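Local coordinates for protein Non-reducing end beta-L-arabinofuranosidase (Bacteroides thetaiotaomicron, PDB 5MQO) that probably hydrolyses glycosidic bonds in complex plant pectin, as a family GH127 glycoside hydrolase of a gut bacterium, at residues A[528-533]-A[560-565]; A[545-550]-A[570-575]; A[622-627]-A[692-697]; A[647-652]-A[672-677]. One frame throughout, in Å; residues are numbered along the deposited sequence.

In the fold
Chain order is 528-533, 545-550, 560-565, 570-575. Interaction 1 joins the first and third of these segments, and interaction 2 the second and fourth, so their loops cross. Both lie in the GH127 middle domain. They touch where Leu-531 and Phe-533 meet Val-573, which ties one beta sheet to another. Farther along, 622-627 pairs with 692-697 across 64 intervening residues and closes the long loop of interaction 3. Interaction 4, 647-652 with 672-677, closes within that loop. Both belong to one sheet of the C-terminal domain, linked through strands 622-625 and 640-651. Interactions 1 and 2 do not touch interactions 3 and 4; their centres lie about 40 to 43 Å apart.

Interaction 1: A[528-533]-A[560-565]; sequences AFSLFF and YAEVNR
Ser-530 and Glu-562 meet on one face of an antiparallel strand pair. OG of Ser-530 donates a hydrogen bond to OE2 of Glu-562 at 2.7 Å. The carboxylate accepts it on its anti lone pair. Glu-562 gets there because CG stands anti to its backbone N (chi1 -174°) and the chain runs on extended. On the way it lies alongside Phe-532, with CG of Glu-562 3.5 Å from CE2 of the ring. The ring and carboxylate planes are 15° apart. Phe-532 is buried, but Glu-562 and Asn-564 on this face are open to solvent.

The face with Leu-531, Phe-533, Ala-561 and Val-563 is buried. Here CE1 of Phe-533 meets CG2 of Val-563 at 4.2 Å. The backbone is also tight at this end: Phe-533 N to Ala-561 O and Ala-561 N to Phe-533 O are both 2.8 Å. The bond from Arg-565 N to Phe-529 O is weak.

Strand 559-565 is an outer strand of its sheet within the chain. Strand 480-483 flanks 529-535 on the other side, and its Tyr-482 stacks on Phe-532 and meets Tyr-560 edge-to-face. The buried face packs on strands 542-546 and 572-577.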
# COMPACT_ATOMS: atom_id res chain seq x y z
N ALA A 528 -17.94 27.99 9.69
CA ALA A 528 -16.51 27.70 9.79
C ALA A 528 -16.41 26.18 9.68
O ALA A 528 -17.31 25.46 10.10
CB ALA A 528 -15.93 28.18 11.11
N PHE A 529 -15.32 25.73 9.07
CA PHE A 529 -14.95 24.31 9.05
C PHE A 529 -13.45 24.26 8.78
O PHE A 529 -12.88 25.23 8.26
CB PHE A 529 -15.74 23.53 8.00
CG PHE A 529 -15.46 23.95 6.58
CD1 PHE A 529 -16.13 25.03 6.02
CD2 PHE A 529 -14.54 23.28 5.81
CE1 PHE A 529 -15.87 25.43 4.71
CE2 PHE A 529 -14.27 23.67 4.50
CZ PHE A 529 -14.94 24.75 3.95
N SER A 530 -12.83 23.13 9.12
CA SER A 530 -11.36 23.02 9.10
C SER A 530 -10.77 22.44 7.80
O SER A 530 -11.44 21.72 7.04
CB SER A 530 -10.88 22.20 10.30
OG SER A 530 -11.02 22.92 11.51
N LEU A 531 -9.52 22.79 7.55
CA LEU A 531 -8.70 22.07 6.58
C LEU A 531 -7.50 21.55 7.32
O LEU A 531 -6.69 22.33 7.81
CB LEU A 531 -8.22 22.98 5.44
CG LEU A 531 -9.25 23.35 4.36
CD1 LEU A 531 -8.58 24.12 3.23
CD2 LEU A 531 -9.98 22.14 3.80
N PHE A 532 -7.37 20.23 7.40
CA PHE A 532 -6.29 19.61 8.16
C PHE A 532 -5.20 19.21 7.19
O PHE A 532 -5.50 18.67 6.12
CB PHE A 532 -6.77 18.37 8.87
CG PHE A 532 -7.88 18.60 9.84
CD1 PHE A 532 -9.19 18.69 9.41
CD2 PHE A 532 -7.62 18.66 11.20
CE1 PHE A 532 -10.23 18.88 10.31
CE2 PHE A 532 -8.65 18.83 12.12
CZ PHE A 532 -9.97 18.95 11.66
N PHE A 533 -3.95 19.46 7.56
CA PHE A 533 -2.77 19.05 6.75
C PHE A 533 -1.89 18.13 7.54
O PHE A 533 -1.37 18.50 8.61
CB PHE A 533 -1.96 20.27 6.29
CG PHE A 533 -2.76 21.21 5.45
CD1 PHE A 533 -3.64 22.11 6.04
CD2 PHE A 533 -2.68 21.13 4.07
CE1 PHE A 533 -4.42 22.93 5.27
CE2 PHE A 533 -3.45 21.96 3.29
CZ PHE A 533 -4.32 22.86 3.89
N TYR A 560 -2.00 16.02 12.56
CA TYR A 560 -2.63 17.00 11.64
C TYR A 560 -2.52 18.44 12.13
O TYR A 560 -2.88 18.72 13.28
CB TYR A 560 -4.12 16.73 11.44
CG TYR A 560 -4.40 15.47 10.68
CD1 TYR A 560 -4.16 15.40 9.31
CD2 TYR A 560 -4.89 14.34 11.33
CE1 TYR A 560 -4.40 14.24 8.60
CE2 TYR A 560 -5.13 13.18 10.62
CZ TYR A 560 -4.89 13.13 9.26
OH TYR A 560 -5.15 11.98 8.59
N ALA A 561 -2.06 19.33 11.24
CA ALA A 561 -2.17 20.78 11.46
C ALA A 561 -3.58 21.20 11.01
O ALA A 561 -3.94 21.01 9.85
CB ALA A 561 -1.11 21.54 10.68
N GLU A 562 -4.35 21.74 11.95
CA GLU A 562 -5.73 22.17 11.70
C GLU A 562 -5.75 23.66 11.32
O GLU A 562 -4.96 24.44 11.85
CB GLU A 562 -6.60 21.95 12.95
CG GLU A 562 -8.08 22.23 12.74
CD GLU A 562 -8.91 22.05 14.00
OE1 GLU A 562 -8.34 21.82 15.09
OE2 GLU A 562 -10.15 22.14 13.90
N VAL A 563 -6.63 24.03 10.40
CA VAL A 563 -6.83 25.44 10.03
C VAL A 563 -8.33 25.70 10.01
O VAL A 563 -8.98 25.44 9.01
CB VAL A 563 -6.17 25.79 8.66
CG1 VAL A 563 -6.30 27.28 8.35
CG2 VAL A 563 -4.70 25.41 8.66
N ASN A 564 -8.89 26.16 11.13
CA ASN A 564 -10.33 26.41 11.22
C ASN A 564 -10.65 27.85 10.85
O ASN A 564 -10.08 28.78 11.40
CB ASN A 564 -10.88 26.10 12.60
CG ASN A 564 -12.41 26.11 12.62
OD1 ASN A 564 -13.08 25.32 11.92
ND2 ASN A 564 -12.98 27.01 13.42
N ARG A 565 -11.60 28.02 9.93
CA ARG A 565 -11.76 29.27 9.18
C ARG A 565 -13.11 29.23 8.46
O ARG A 565 -13.58 28.17 8.08
CB ARG A 565 -10.61 29.36 8.17
CG ARG A 565 -10.49 30.65 7.39
CD ARG A 565 -10.01 31.80 8.27
NE ARG A 565 -8.67 31.54 8.82
CZ ARG A 565 -7.51 31.90 8.26
NH1 ARG A 565 -7.48 32.57 7.10
NH2 ARG A 565 -6.37 31.59 8.88

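Interaction 2: A[545-550]-A[570-575]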
# COMPACT_ATOMS: atom_id res chain seq x y z
N THR A 545 0.69 29.10 5.44
CA THR A 545 0.21 30.46 5.16
C THR A 545 -1.24 30.37 4.68
O THR A 545 -1.66 29.33 4.16
CB THR A 545 1.09 31.19 4.12
OG1 THR A 545 0.94 30.58 2.83
CG2 THR A 545 2.56 31.19 4.55
N VAL A 546 -2.02 31.43 4.91
CA VAL A 546 -3.37 31.54 4.34
C VAL A 546 -3.54 32.87 3.60
O VAL A 546 -3.53 33.96 4.21
CB VAL A 546 -4.51 31.38 5.36
CG1 VAL A 546 -5.83 31.16 4.62
CG2 VAL A 546 -4.24 30.22 6.30
N ASN A 547 -3.71 32.76 2.28
CA ASN A 547 -3.61 33.88 1.35
C ASN A 547 -2.31 34.69 1.53
O ASN A 547 -2.32 35.91 1.42
CB ASN A 547 -4.86 34.76 1.46
CG ASN A 547 -6.13 34.05 1.01
OD1 ASN A 547 -6.21 33.56 -0.12
ND2 ASN A 547 -7.15 34.04 1.87
N GLY A 548 -1.20 33.99 1.78
CA GLY A 548 0.11 34.62 2.08
C GLY A 548 0.42 34.99 3.53
O GLY A 548 1.54 35.41 3.82
N GLN A 549 -0.55 34.84 4.44
CA GLN A 549 -0.43 35.32 5.83
C GLN A 549 -0.15 34.15 6.78
O GLN A 549 -0.89 33.16 6.76
CB GLN A 549 -1.71 36.05 6.21
CG GLN A 549 -2.16 37.06 5.15
CD GLN A 549 -1.03 38.03 4.69
OE1 GLN A 549 -0.62 38.06 3.51
NE2 GLN A 549 -0.53 38.83 5.64
N PRO A 550 0.93 34.24 7.61
CA PRO A 550 1.29 33.05 8.40
C PRO A 550 0.31 32.70 9.53
O PRO A 550 -0.16 33.59 10.23
CB PRO A 550 2.67 33.42 9.00
CG PRO A 550 3.18 34.55 8.17
CD PRO A 550 1.94 35.30 7.76
N GLY A 570 -11.84 31.25 -3.58
CA GLY A 570 -10.53 31.77 -3.93
C GLY A 570 -9.51 31.79 -2.82
O GLY A 570 -8.37 32.19 -3.08
N ASP A 571 -9.86 31.37 -1.60
CA ASP A 571 -8.85 31.27 -0.51
C ASP A 571 -7.73 30.29 -0.92
O ASP A 571 -7.92 29.38 -1.78
CB ASP A 571 -9.46 30.88 0.87
CG ASP A 571 -10.20 32.05 1.58
OD1 ASP A 571 -9.87 33.23 1.38
OD2 ASP A 571 -11.14 31.79 2.36
N VAL A 572 -6.56 30.51 -0.33
CA VAL A 572 -5.35 29.76 -0.66
C VAL A 572 -4.63 29.40 0.63
O VAL A 572 -4.24 30.28 1.38
CB VAL A 572 -4.44 30.62 -1.56
CG1 VAL A 572 -3.00 30.14 -1.56
CG2 VAL A 572 -4.99 30.66 -2.97
N VAL A 573 -4.47 28.11 0.89
CA VAL A 573 -3.57 27.63 1.93
C VAL A 573 -2.31 27.06 1.28
O VAL A 573 -2.37 26.44 0.20
CB VAL A 573 -4.21 26.51 2.78
CG1 VAL A 573 -3.39 26.29 4.05
CG2 VAL A 573 -5.63 26.86 3.14
N GLU A 574 -1.18 27.25 1.95
CA GLU A 574 0.11 26.84 1.42
C GLU A 574 1.01 26.23 2.51
O GLU A 574 1.50 26.92 3.40
CB GLU A 574 0.81 28.02 0.74
CG GLU A 574 1.87 27.61 -0.27
CD GLU A 574 2.41 28.78 -1.07
OE1 GLU A 574 1.69 29.25 -1.99
OE2 GLU A 574 3.54 29.22 -0.76
N LEU A 575 1.19 24.91 2.44
CA LEU A 575 2.06 24.17 3.33
C LEU A 575 3.43 24.20 2.72
O LEU A 575 3.58 23.86 1.55
CB LEU A 575 1.57 22.74 3.41
CG LEU A 575 2.36 21.79 4.31
CD1 LEU A 575 2.34 22.23 5.76
CD2 LEU A 575 1.80 20.38 4.18
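The carbonyl O of Val-572 takes the backbone N-H of Asn-547 at 2.7 Å. The bond is almost straight (176°) and lies in the carbonyl plane. CA of Val-546 adds a C-H...O contact to the same Val-572 O at 3.3 Å.

The side chain of Asn-547 reaches across to Asp-571 and Val-572. Its CG lies anti to the carbonyl carbon (chi1 -66°), which brings the amide to Asp-571. ND2 of Asn-547 gives a hydrogen bond to OD1 of Asp-571 at 2.9 Å. This partner lies in the amide plane, but the carboxylate is met from above its own plane. The two planes are 57° apart. OD1 of Asn-547 accepts a weak bond from Val-572 N, so both ends of the amide are engaged. The other carboxylate oxygen, OD2 of Asp-571, is held by the backbone N of Lys-568. With an alanine here, the amide of Asn-547 would probably lose its acceptor and be freer to turn, and Lys-568 N would lose its partner.

Thr-545 and Glu-574 lie side by side, OG1 of Thr-545 3.3 Å from CB of Glu-574. The end of Glu-574 leads away to a salt bridge with Arg-516.

Val-546 to Gln-549 form a type I' turn, with Asn-547 and Gly-548 at its two central positions. Val-546 N to Gln-549 O is 2.8 Å, and Gln-549 N bonds back to Val-546 O. An Asn-Gly pair in such a turn is typical of a two-residue beta hairpin, here at the margin of an antiparallel sheet.

Interaction 3: A[622-627]-A[692-697]; sequences ILIPAD and VWMPLA
Ile-624 and Met-694 slant across each other in the apolar part of the contact. CG1 of Ile-624 lies 3.9 Å from SD of Met-694, and the methyl CE comes equally near. A bend at chi3 (-71°) folds the end of Met-694 back to that carbon. Leu-623 meets Pro-695 at about a right angle, its CD2 3.8 Å from CB of the proline. At the far end CD1 of Leu-696 touches CA of Ala-626 at 3.9 Å. That methyl also sits beside the carbonyl O of Ile-624.

Backbone bonds of a parallel strand pairing set these side chains in place. Ile-624 N donates to Pro-695 O at 2.9 Å, almost straight at 178°. Ile-624 O accepts from Ala-697 N at 2.9 Å, so Ile-624 straddles Leu-696 in the register. Ala-626 N then bonds to Ala-697 O at 2.9 Å. The pairing is short and the strand axes diverge by 44°.

The next shell holds the apolar face. Val-597 touches both Ile-624 and Leu-696, while Leu-608 backs Met-694 and Ile-622. On the other face, Arg-650 packs on Pro-625 and Ala-697.

Strand 622-625 thus lies between two partners, running parallel to strand 690-697 and antiparallel to strand 640-651. Strand 690-697 pairs in turn with strands 596-601 and 604-609.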
# COMPACT_ATOMS: atom_id res chain seq x y z
N ILE A 622 31.15 0.60 -1.80
CA ILE A 622 30.69 1.97 -1.60
C ILE A 622 30.36 2.23 -0.12
O ILE A 622 29.52 1.52 0.43
CB ILE A 622 29.43 2.24 -2.43
CG1 ILE A 622 29.70 2.02 -3.94
CG2 ILE A 622 28.92 3.65 -2.18
CD1 ILE A 622 30.80 2.88 -4.53
N LEU A 623 31.01 3.22 0.51
CA LEU A 623 30.65 3.67 1.87
C LEU A 623 30.10 5.07 1.87
O LEU A 623 30.64 5.96 1.22
CB LEU A 623 31.85 3.74 2.79
CG LEU A 623 33.00 2.78 2.61
CD1 LEU A 623 34.11 3.21 3.59
CD2 LEU A 623 32.52 1.35 2.82
N ILE A 624 29.07 5.27 2.67
CA ILE A 624 28.45 6.57 2.79
C ILE A 624 29.00 7.23 4.07
O ILE A 624 28.68 6.78 5.16
CB ILE A 624 26.93 6.41 2.88
CG1 ILE A 624 26.39 5.72 1.62
CG2 ILE A 624 26.27 7.75 3.11
CD1 ILE A 624 26.78 6.39 0.30
N PRO A 625 29.82 8.30 3.95
CA PRO A 625 30.16 9.02 5.17
C PRO A 625 28.93 9.70 5.73
O PRO A 625 28.08 10.14 4.95
CB PRO A 625 31.19 10.05 4.71
CG PRO A 625 30.99 10.20 3.27
CD PRO A 625 30.43 8.92 2.76
N ALA A 626 28.85 9.79 7.06
CA ALA A 626 27.64 10.33 7.76
C ALA A 626 27.27 11.77 7.42
O ALA A 626 26.11 12.12 7.42
CB ALA A 626 27.78 10.18 9.26
N ASP A 627 28.30 12.57 7.14
CA ASP A 627 28.19 13.96 6.72
C ASP A 627 28.33 14.14 5.21
O ASP A 627 28.73 15.21 4.75
CB ASP A 627 29.27 14.82 7.43
CG ASP A 627 30.71 14.59 6.89
OD1 ASP A 627 30.98 13.67 6.06
OD2 ASP A 627 31.60 15.37 7.30
N VAL A 692 19.51 -1.09 -0.93
CA VAL A 692 18.97 0.06 -0.21
C VAL A 692 19.94 0.43 0.91
O VAL A 692 20.39 1.56 1.01
CB VAL A 692 17.53 -0.18 0.33
CG1 VAL A 692 17.00 1.01 1.13
CG2 VAL A 692 16.59 -0.54 -0.81
N TRP A 693 20.26 -0.52 1.77
CA TRP A 693 21.13 -0.22 2.92
C TRP A 693 22.58 -0.30 2.48
O TRP A 693 22.93 -1.21 1.72
CB TRP A 693 20.84 -1.17 4.10
CG TRP A 693 19.56 -0.89 4.72
CD1 TRP A 693 18.36 -1.31 4.30
CD2 TRP A 693 19.33 -0.06 5.86
NE1 TRP A 693 17.38 -0.82 5.11
CE2 TRP A 693 17.94 -0.05 6.09
CE3 TRP A 693 20.16 0.64 6.74
CZ2 TRP A 693 17.35 0.65 7.14
CZ3 TRP A 693 19.59 1.37 7.79
CH2 TRP A 693 18.19 1.36 7.98
N MET A 694 23.39 0.67 2.92
CA MET A 694 24.81 0.77 2.56
C MET A 694 25.67 0.97 3.81
O MET A 694 25.21 1.53 4.81
CB MET A 694 25.06 1.95 1.61
CG MET A 694 24.47 1.80 0.22
SD MET A 694 24.37 3.35 -0.74
CE MET A 694 23.06 4.21 0.14
N PRO A 695 26.93 0.52 3.75
CA PRO A 695 27.86 0.81 4.83
C PRO A 695 27.95 2.30 5.15
O PRO A 695 28.03 3.12 4.25
CB PRO A 695 29.21 0.31 4.29
CG PRO A 695 28.85 -0.71 3.27
CD PRO A 695 27.55 -0.28 2.68
N LEU A 696 27.99 2.62 6.44
CA LEU A 696 28.10 3.98 6.95
C LEU A 696 29.48 4.21 7.56
O LEU A 696 29.92 3.42 8.37
CB LEU A 696 27.02 4.15 8.02
CG LEU A 696 26.90 5.48 8.76
CD1 LEU A 696 26.42 6.63 7.86
CD2 LEU A 696 25.97 5.29 9.95
N ALA A 697 30.15 5.30 7.18
CA ALA A 697 31.38 5.74 7.85
C ALA A 697 31.13 7.03 8.62
O ALA A 697 30.94 8.08 8.00
CB ALA A 697 32.48 5.95 6.82

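Interaction 4: A[647-652]-A[672-677]; sequences GKARLA and VDIRLI
Ile-674 spreads its branches over the methyl of Ala-649. CG2 of Ile-674 lies 3.8 Å from CB of Ala-649, and CD1 of Ile-674 is 3.9 Å from the same CB. Its CG1 stands between the backbone N and the carbonyl carbon (chi1 62°), which also sets CG1 3.7 Å from Gly-647 O. Gly-647, the bridge partner of Ile-674, has no side chain on this face. Were a serine to take the place of Ile-674, Ala-649 would probably lose much of its apolar cover on this side, and a gap would open beside its methyl. Next along, CG1 of Val-672 touches CB of Leu-651 at 4.2 Å.

Antiparallel backbone bonds hold the pair together. Ile-674 N meets Gly-647 O at 3.0 Å, nearly along the C=O axis. Ala-649 N meets Val-672 O at 2.8 Å. On the opposite, exposed face Lys-648 and Asp-673 lie across from each other. Their salt bridge is doubtful, because the carboxylate oxygen is modelled too close to the lysine chain.

Strand 640-651 runs between strands 622-625 and 670-678, antiparallel to both. Ile-622 packs on Ala-649 and Val-672, and Ile-624 on Ile-674. Beyond, strand 670-678 pairs antiparallel with strand 604-609.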
# COMPACT_ATOMS: atom_id res chain seq x y z
N GLY A 647 26.43 12.63 -5.28
CA GLY A 647 27.42 12.94 -4.26
C GLY A 647 28.65 12.06 -4.34
O GLY A 647 28.77 11.18 -5.22
N LYS A 648 29.56 12.31 -3.40
CA LYS A 648 30.85 11.66 -3.36
C LYS A 648 30.90 10.70 -2.17
O LYS A 648 30.96 11.12 -0.99
CB LYS A 648 31.97 12.69 -3.27
CG LYS A 648 33.37 12.07 -3.36
CD LYS A 648 34.34 12.94 -4.18
CE LYS A 648 34.07 12.76 -5.67
NZ LYS A 648 34.57 13.85 -6.53
N ALA A 649 30.83 9.41 -2.50
CA ALA A 649 30.88 8.32 -1.53
C ALA A 649 32.34 7.97 -1.27
O ALA A 649 33.20 8.37 -2.03
CB ALA A 649 30.15 7.13 -2.10
N ARG A 650 32.63 7.25 -0.20
CA ARG A 650 33.99 6.75 -0.02
C ARG A 650 34.11 5.36 -0.63
O ARG A 650 33.14 4.60 -0.67
CB ARG A 650 34.39 6.78 1.45
CG ARG A 650 34.37 8.20 2.01
CD ARG A 650 34.70 8.31 3.49
NE ARG A 650 35.88 7.50 3.79
CZ ARG A 650 36.22 7.07 5.01
NH1 ARG A 650 35.48 7.40 6.07
NH2 ARG A 650 37.30 6.32 5.15
N LEU A 651 35.27 5.02 -1.15
CA LEU A 651 35.43 3.76 -1.86
C LEU A 651 36.38 2.87 -1.10
O LEU A 651 37.50 3.31 -0.75
CB LEU A 651 35.96 3.99 -3.27
CG LEU A 651 36.23 2.74 -4.10
CD1 LEU A 651 34.91 2.10 -4.48
CD2 LEU A 651 37.05 3.06 -5.34
N ALA A 652 35.97 1.62 -0.87
CA ALA A 652 36.86 0.64 -0.25
C ALA A 652 37.85 0.09 -1.26
O ALA A 652 37.49 -0.11 -2.41
CB ALA A 652 36.04 -0.48 0.35
N VAL A 672 34.48 8.20 -4.70
CA VAL A 672 33.86 7.93 -5.99
C VAL A 672 32.47 8.58 -6.09
O VAL A 672 31.75 8.70 -5.10
CB VAL A 672 33.80 6.40 -6.33
CG1 VAL A 672 32.77 5.65 -5.47
CG2 VAL A 672 33.55 6.18 -7.82
N ASP A 673 32.16 9.04 -7.30
CA ASP A 673 30.89 9.68 -7.59
C ASP A 673 29.85 8.55 -7.67
O ASP A 673 30.07 7.53 -8.37
CB ASP A 673 30.92 10.48 -8.93
CG ASP A 673 31.83 11.75 -8.89
OD1 ASP A 673 32.52 12.01 -7.88
OD2 ASP A 673 31.88 12.50 -9.91
N ILE A 674 28.76 8.72 -6.92
CA ILE A 674 27.59 7.85 -6.99
C ILE A 674 26.38 8.71 -7.28
O ILE A 674 26.37 9.92 -7.05
CB ILE A 674 27.36 7.04 -5.69
CG1 ILE A 674 27.09 7.95 -4.48
CG2 ILE A 674 28.56 6.15 -5.39
CD1 ILE A 674 26.47 7.21 -3.31
N ARG A 675 25.34 8.05 -7.75
CA ARG A 675 24.04 8.65 -7.87
C ARG A 675 23.00 7.68 -7.29
O ARG A 675 22.97 6.49 -7.65
CB ARG A 675 23.80 8.96 -9.34
CG ARG A 675 22.37 9.21 -9.69
CD ARG A 675 22.22 9.89 -11.02
NE ARG A 675 22.63 9.07 -12.16
CZ ARG A 675 22.22 9.28 -13.41
NH1 ARG A 675 21.36 10.27 -13.70
NH2 ARG A 675 22.66 8.49 -14.38
N LEU A 676 22.18 8.18 -6.37
CA LEU A 676 21.05 7.41 -5.81
C LEU A 676 19.77 7.71 -6.56
O LEU A 676 19.54 8.85 -6.96
CB LEU A 676 20.87 7.73 -4.33
CG LEU A 676 22.13 7.51 -3.47
CD1 LEU A 676 21.84 7.71 -1.98
CD2 LEU A 676 22.70 6.12 -3.69
N ILE A 677 18.94 6.68 -6.80
CA ILE A 677 17.60 6.88 -7.38
C ILE A 677 16.55 6.30 -6.44
O ILE A 677 16.89 5.53 -5.53
CB ILE A 677 17.43 6.25 -8.79
CG1 ILE A 677 17.52 4.72 -8.75
CG2 ILE A 677 18.46 6.80 -9.77
CD1 ILE A 677 16.89 4.05 -9.96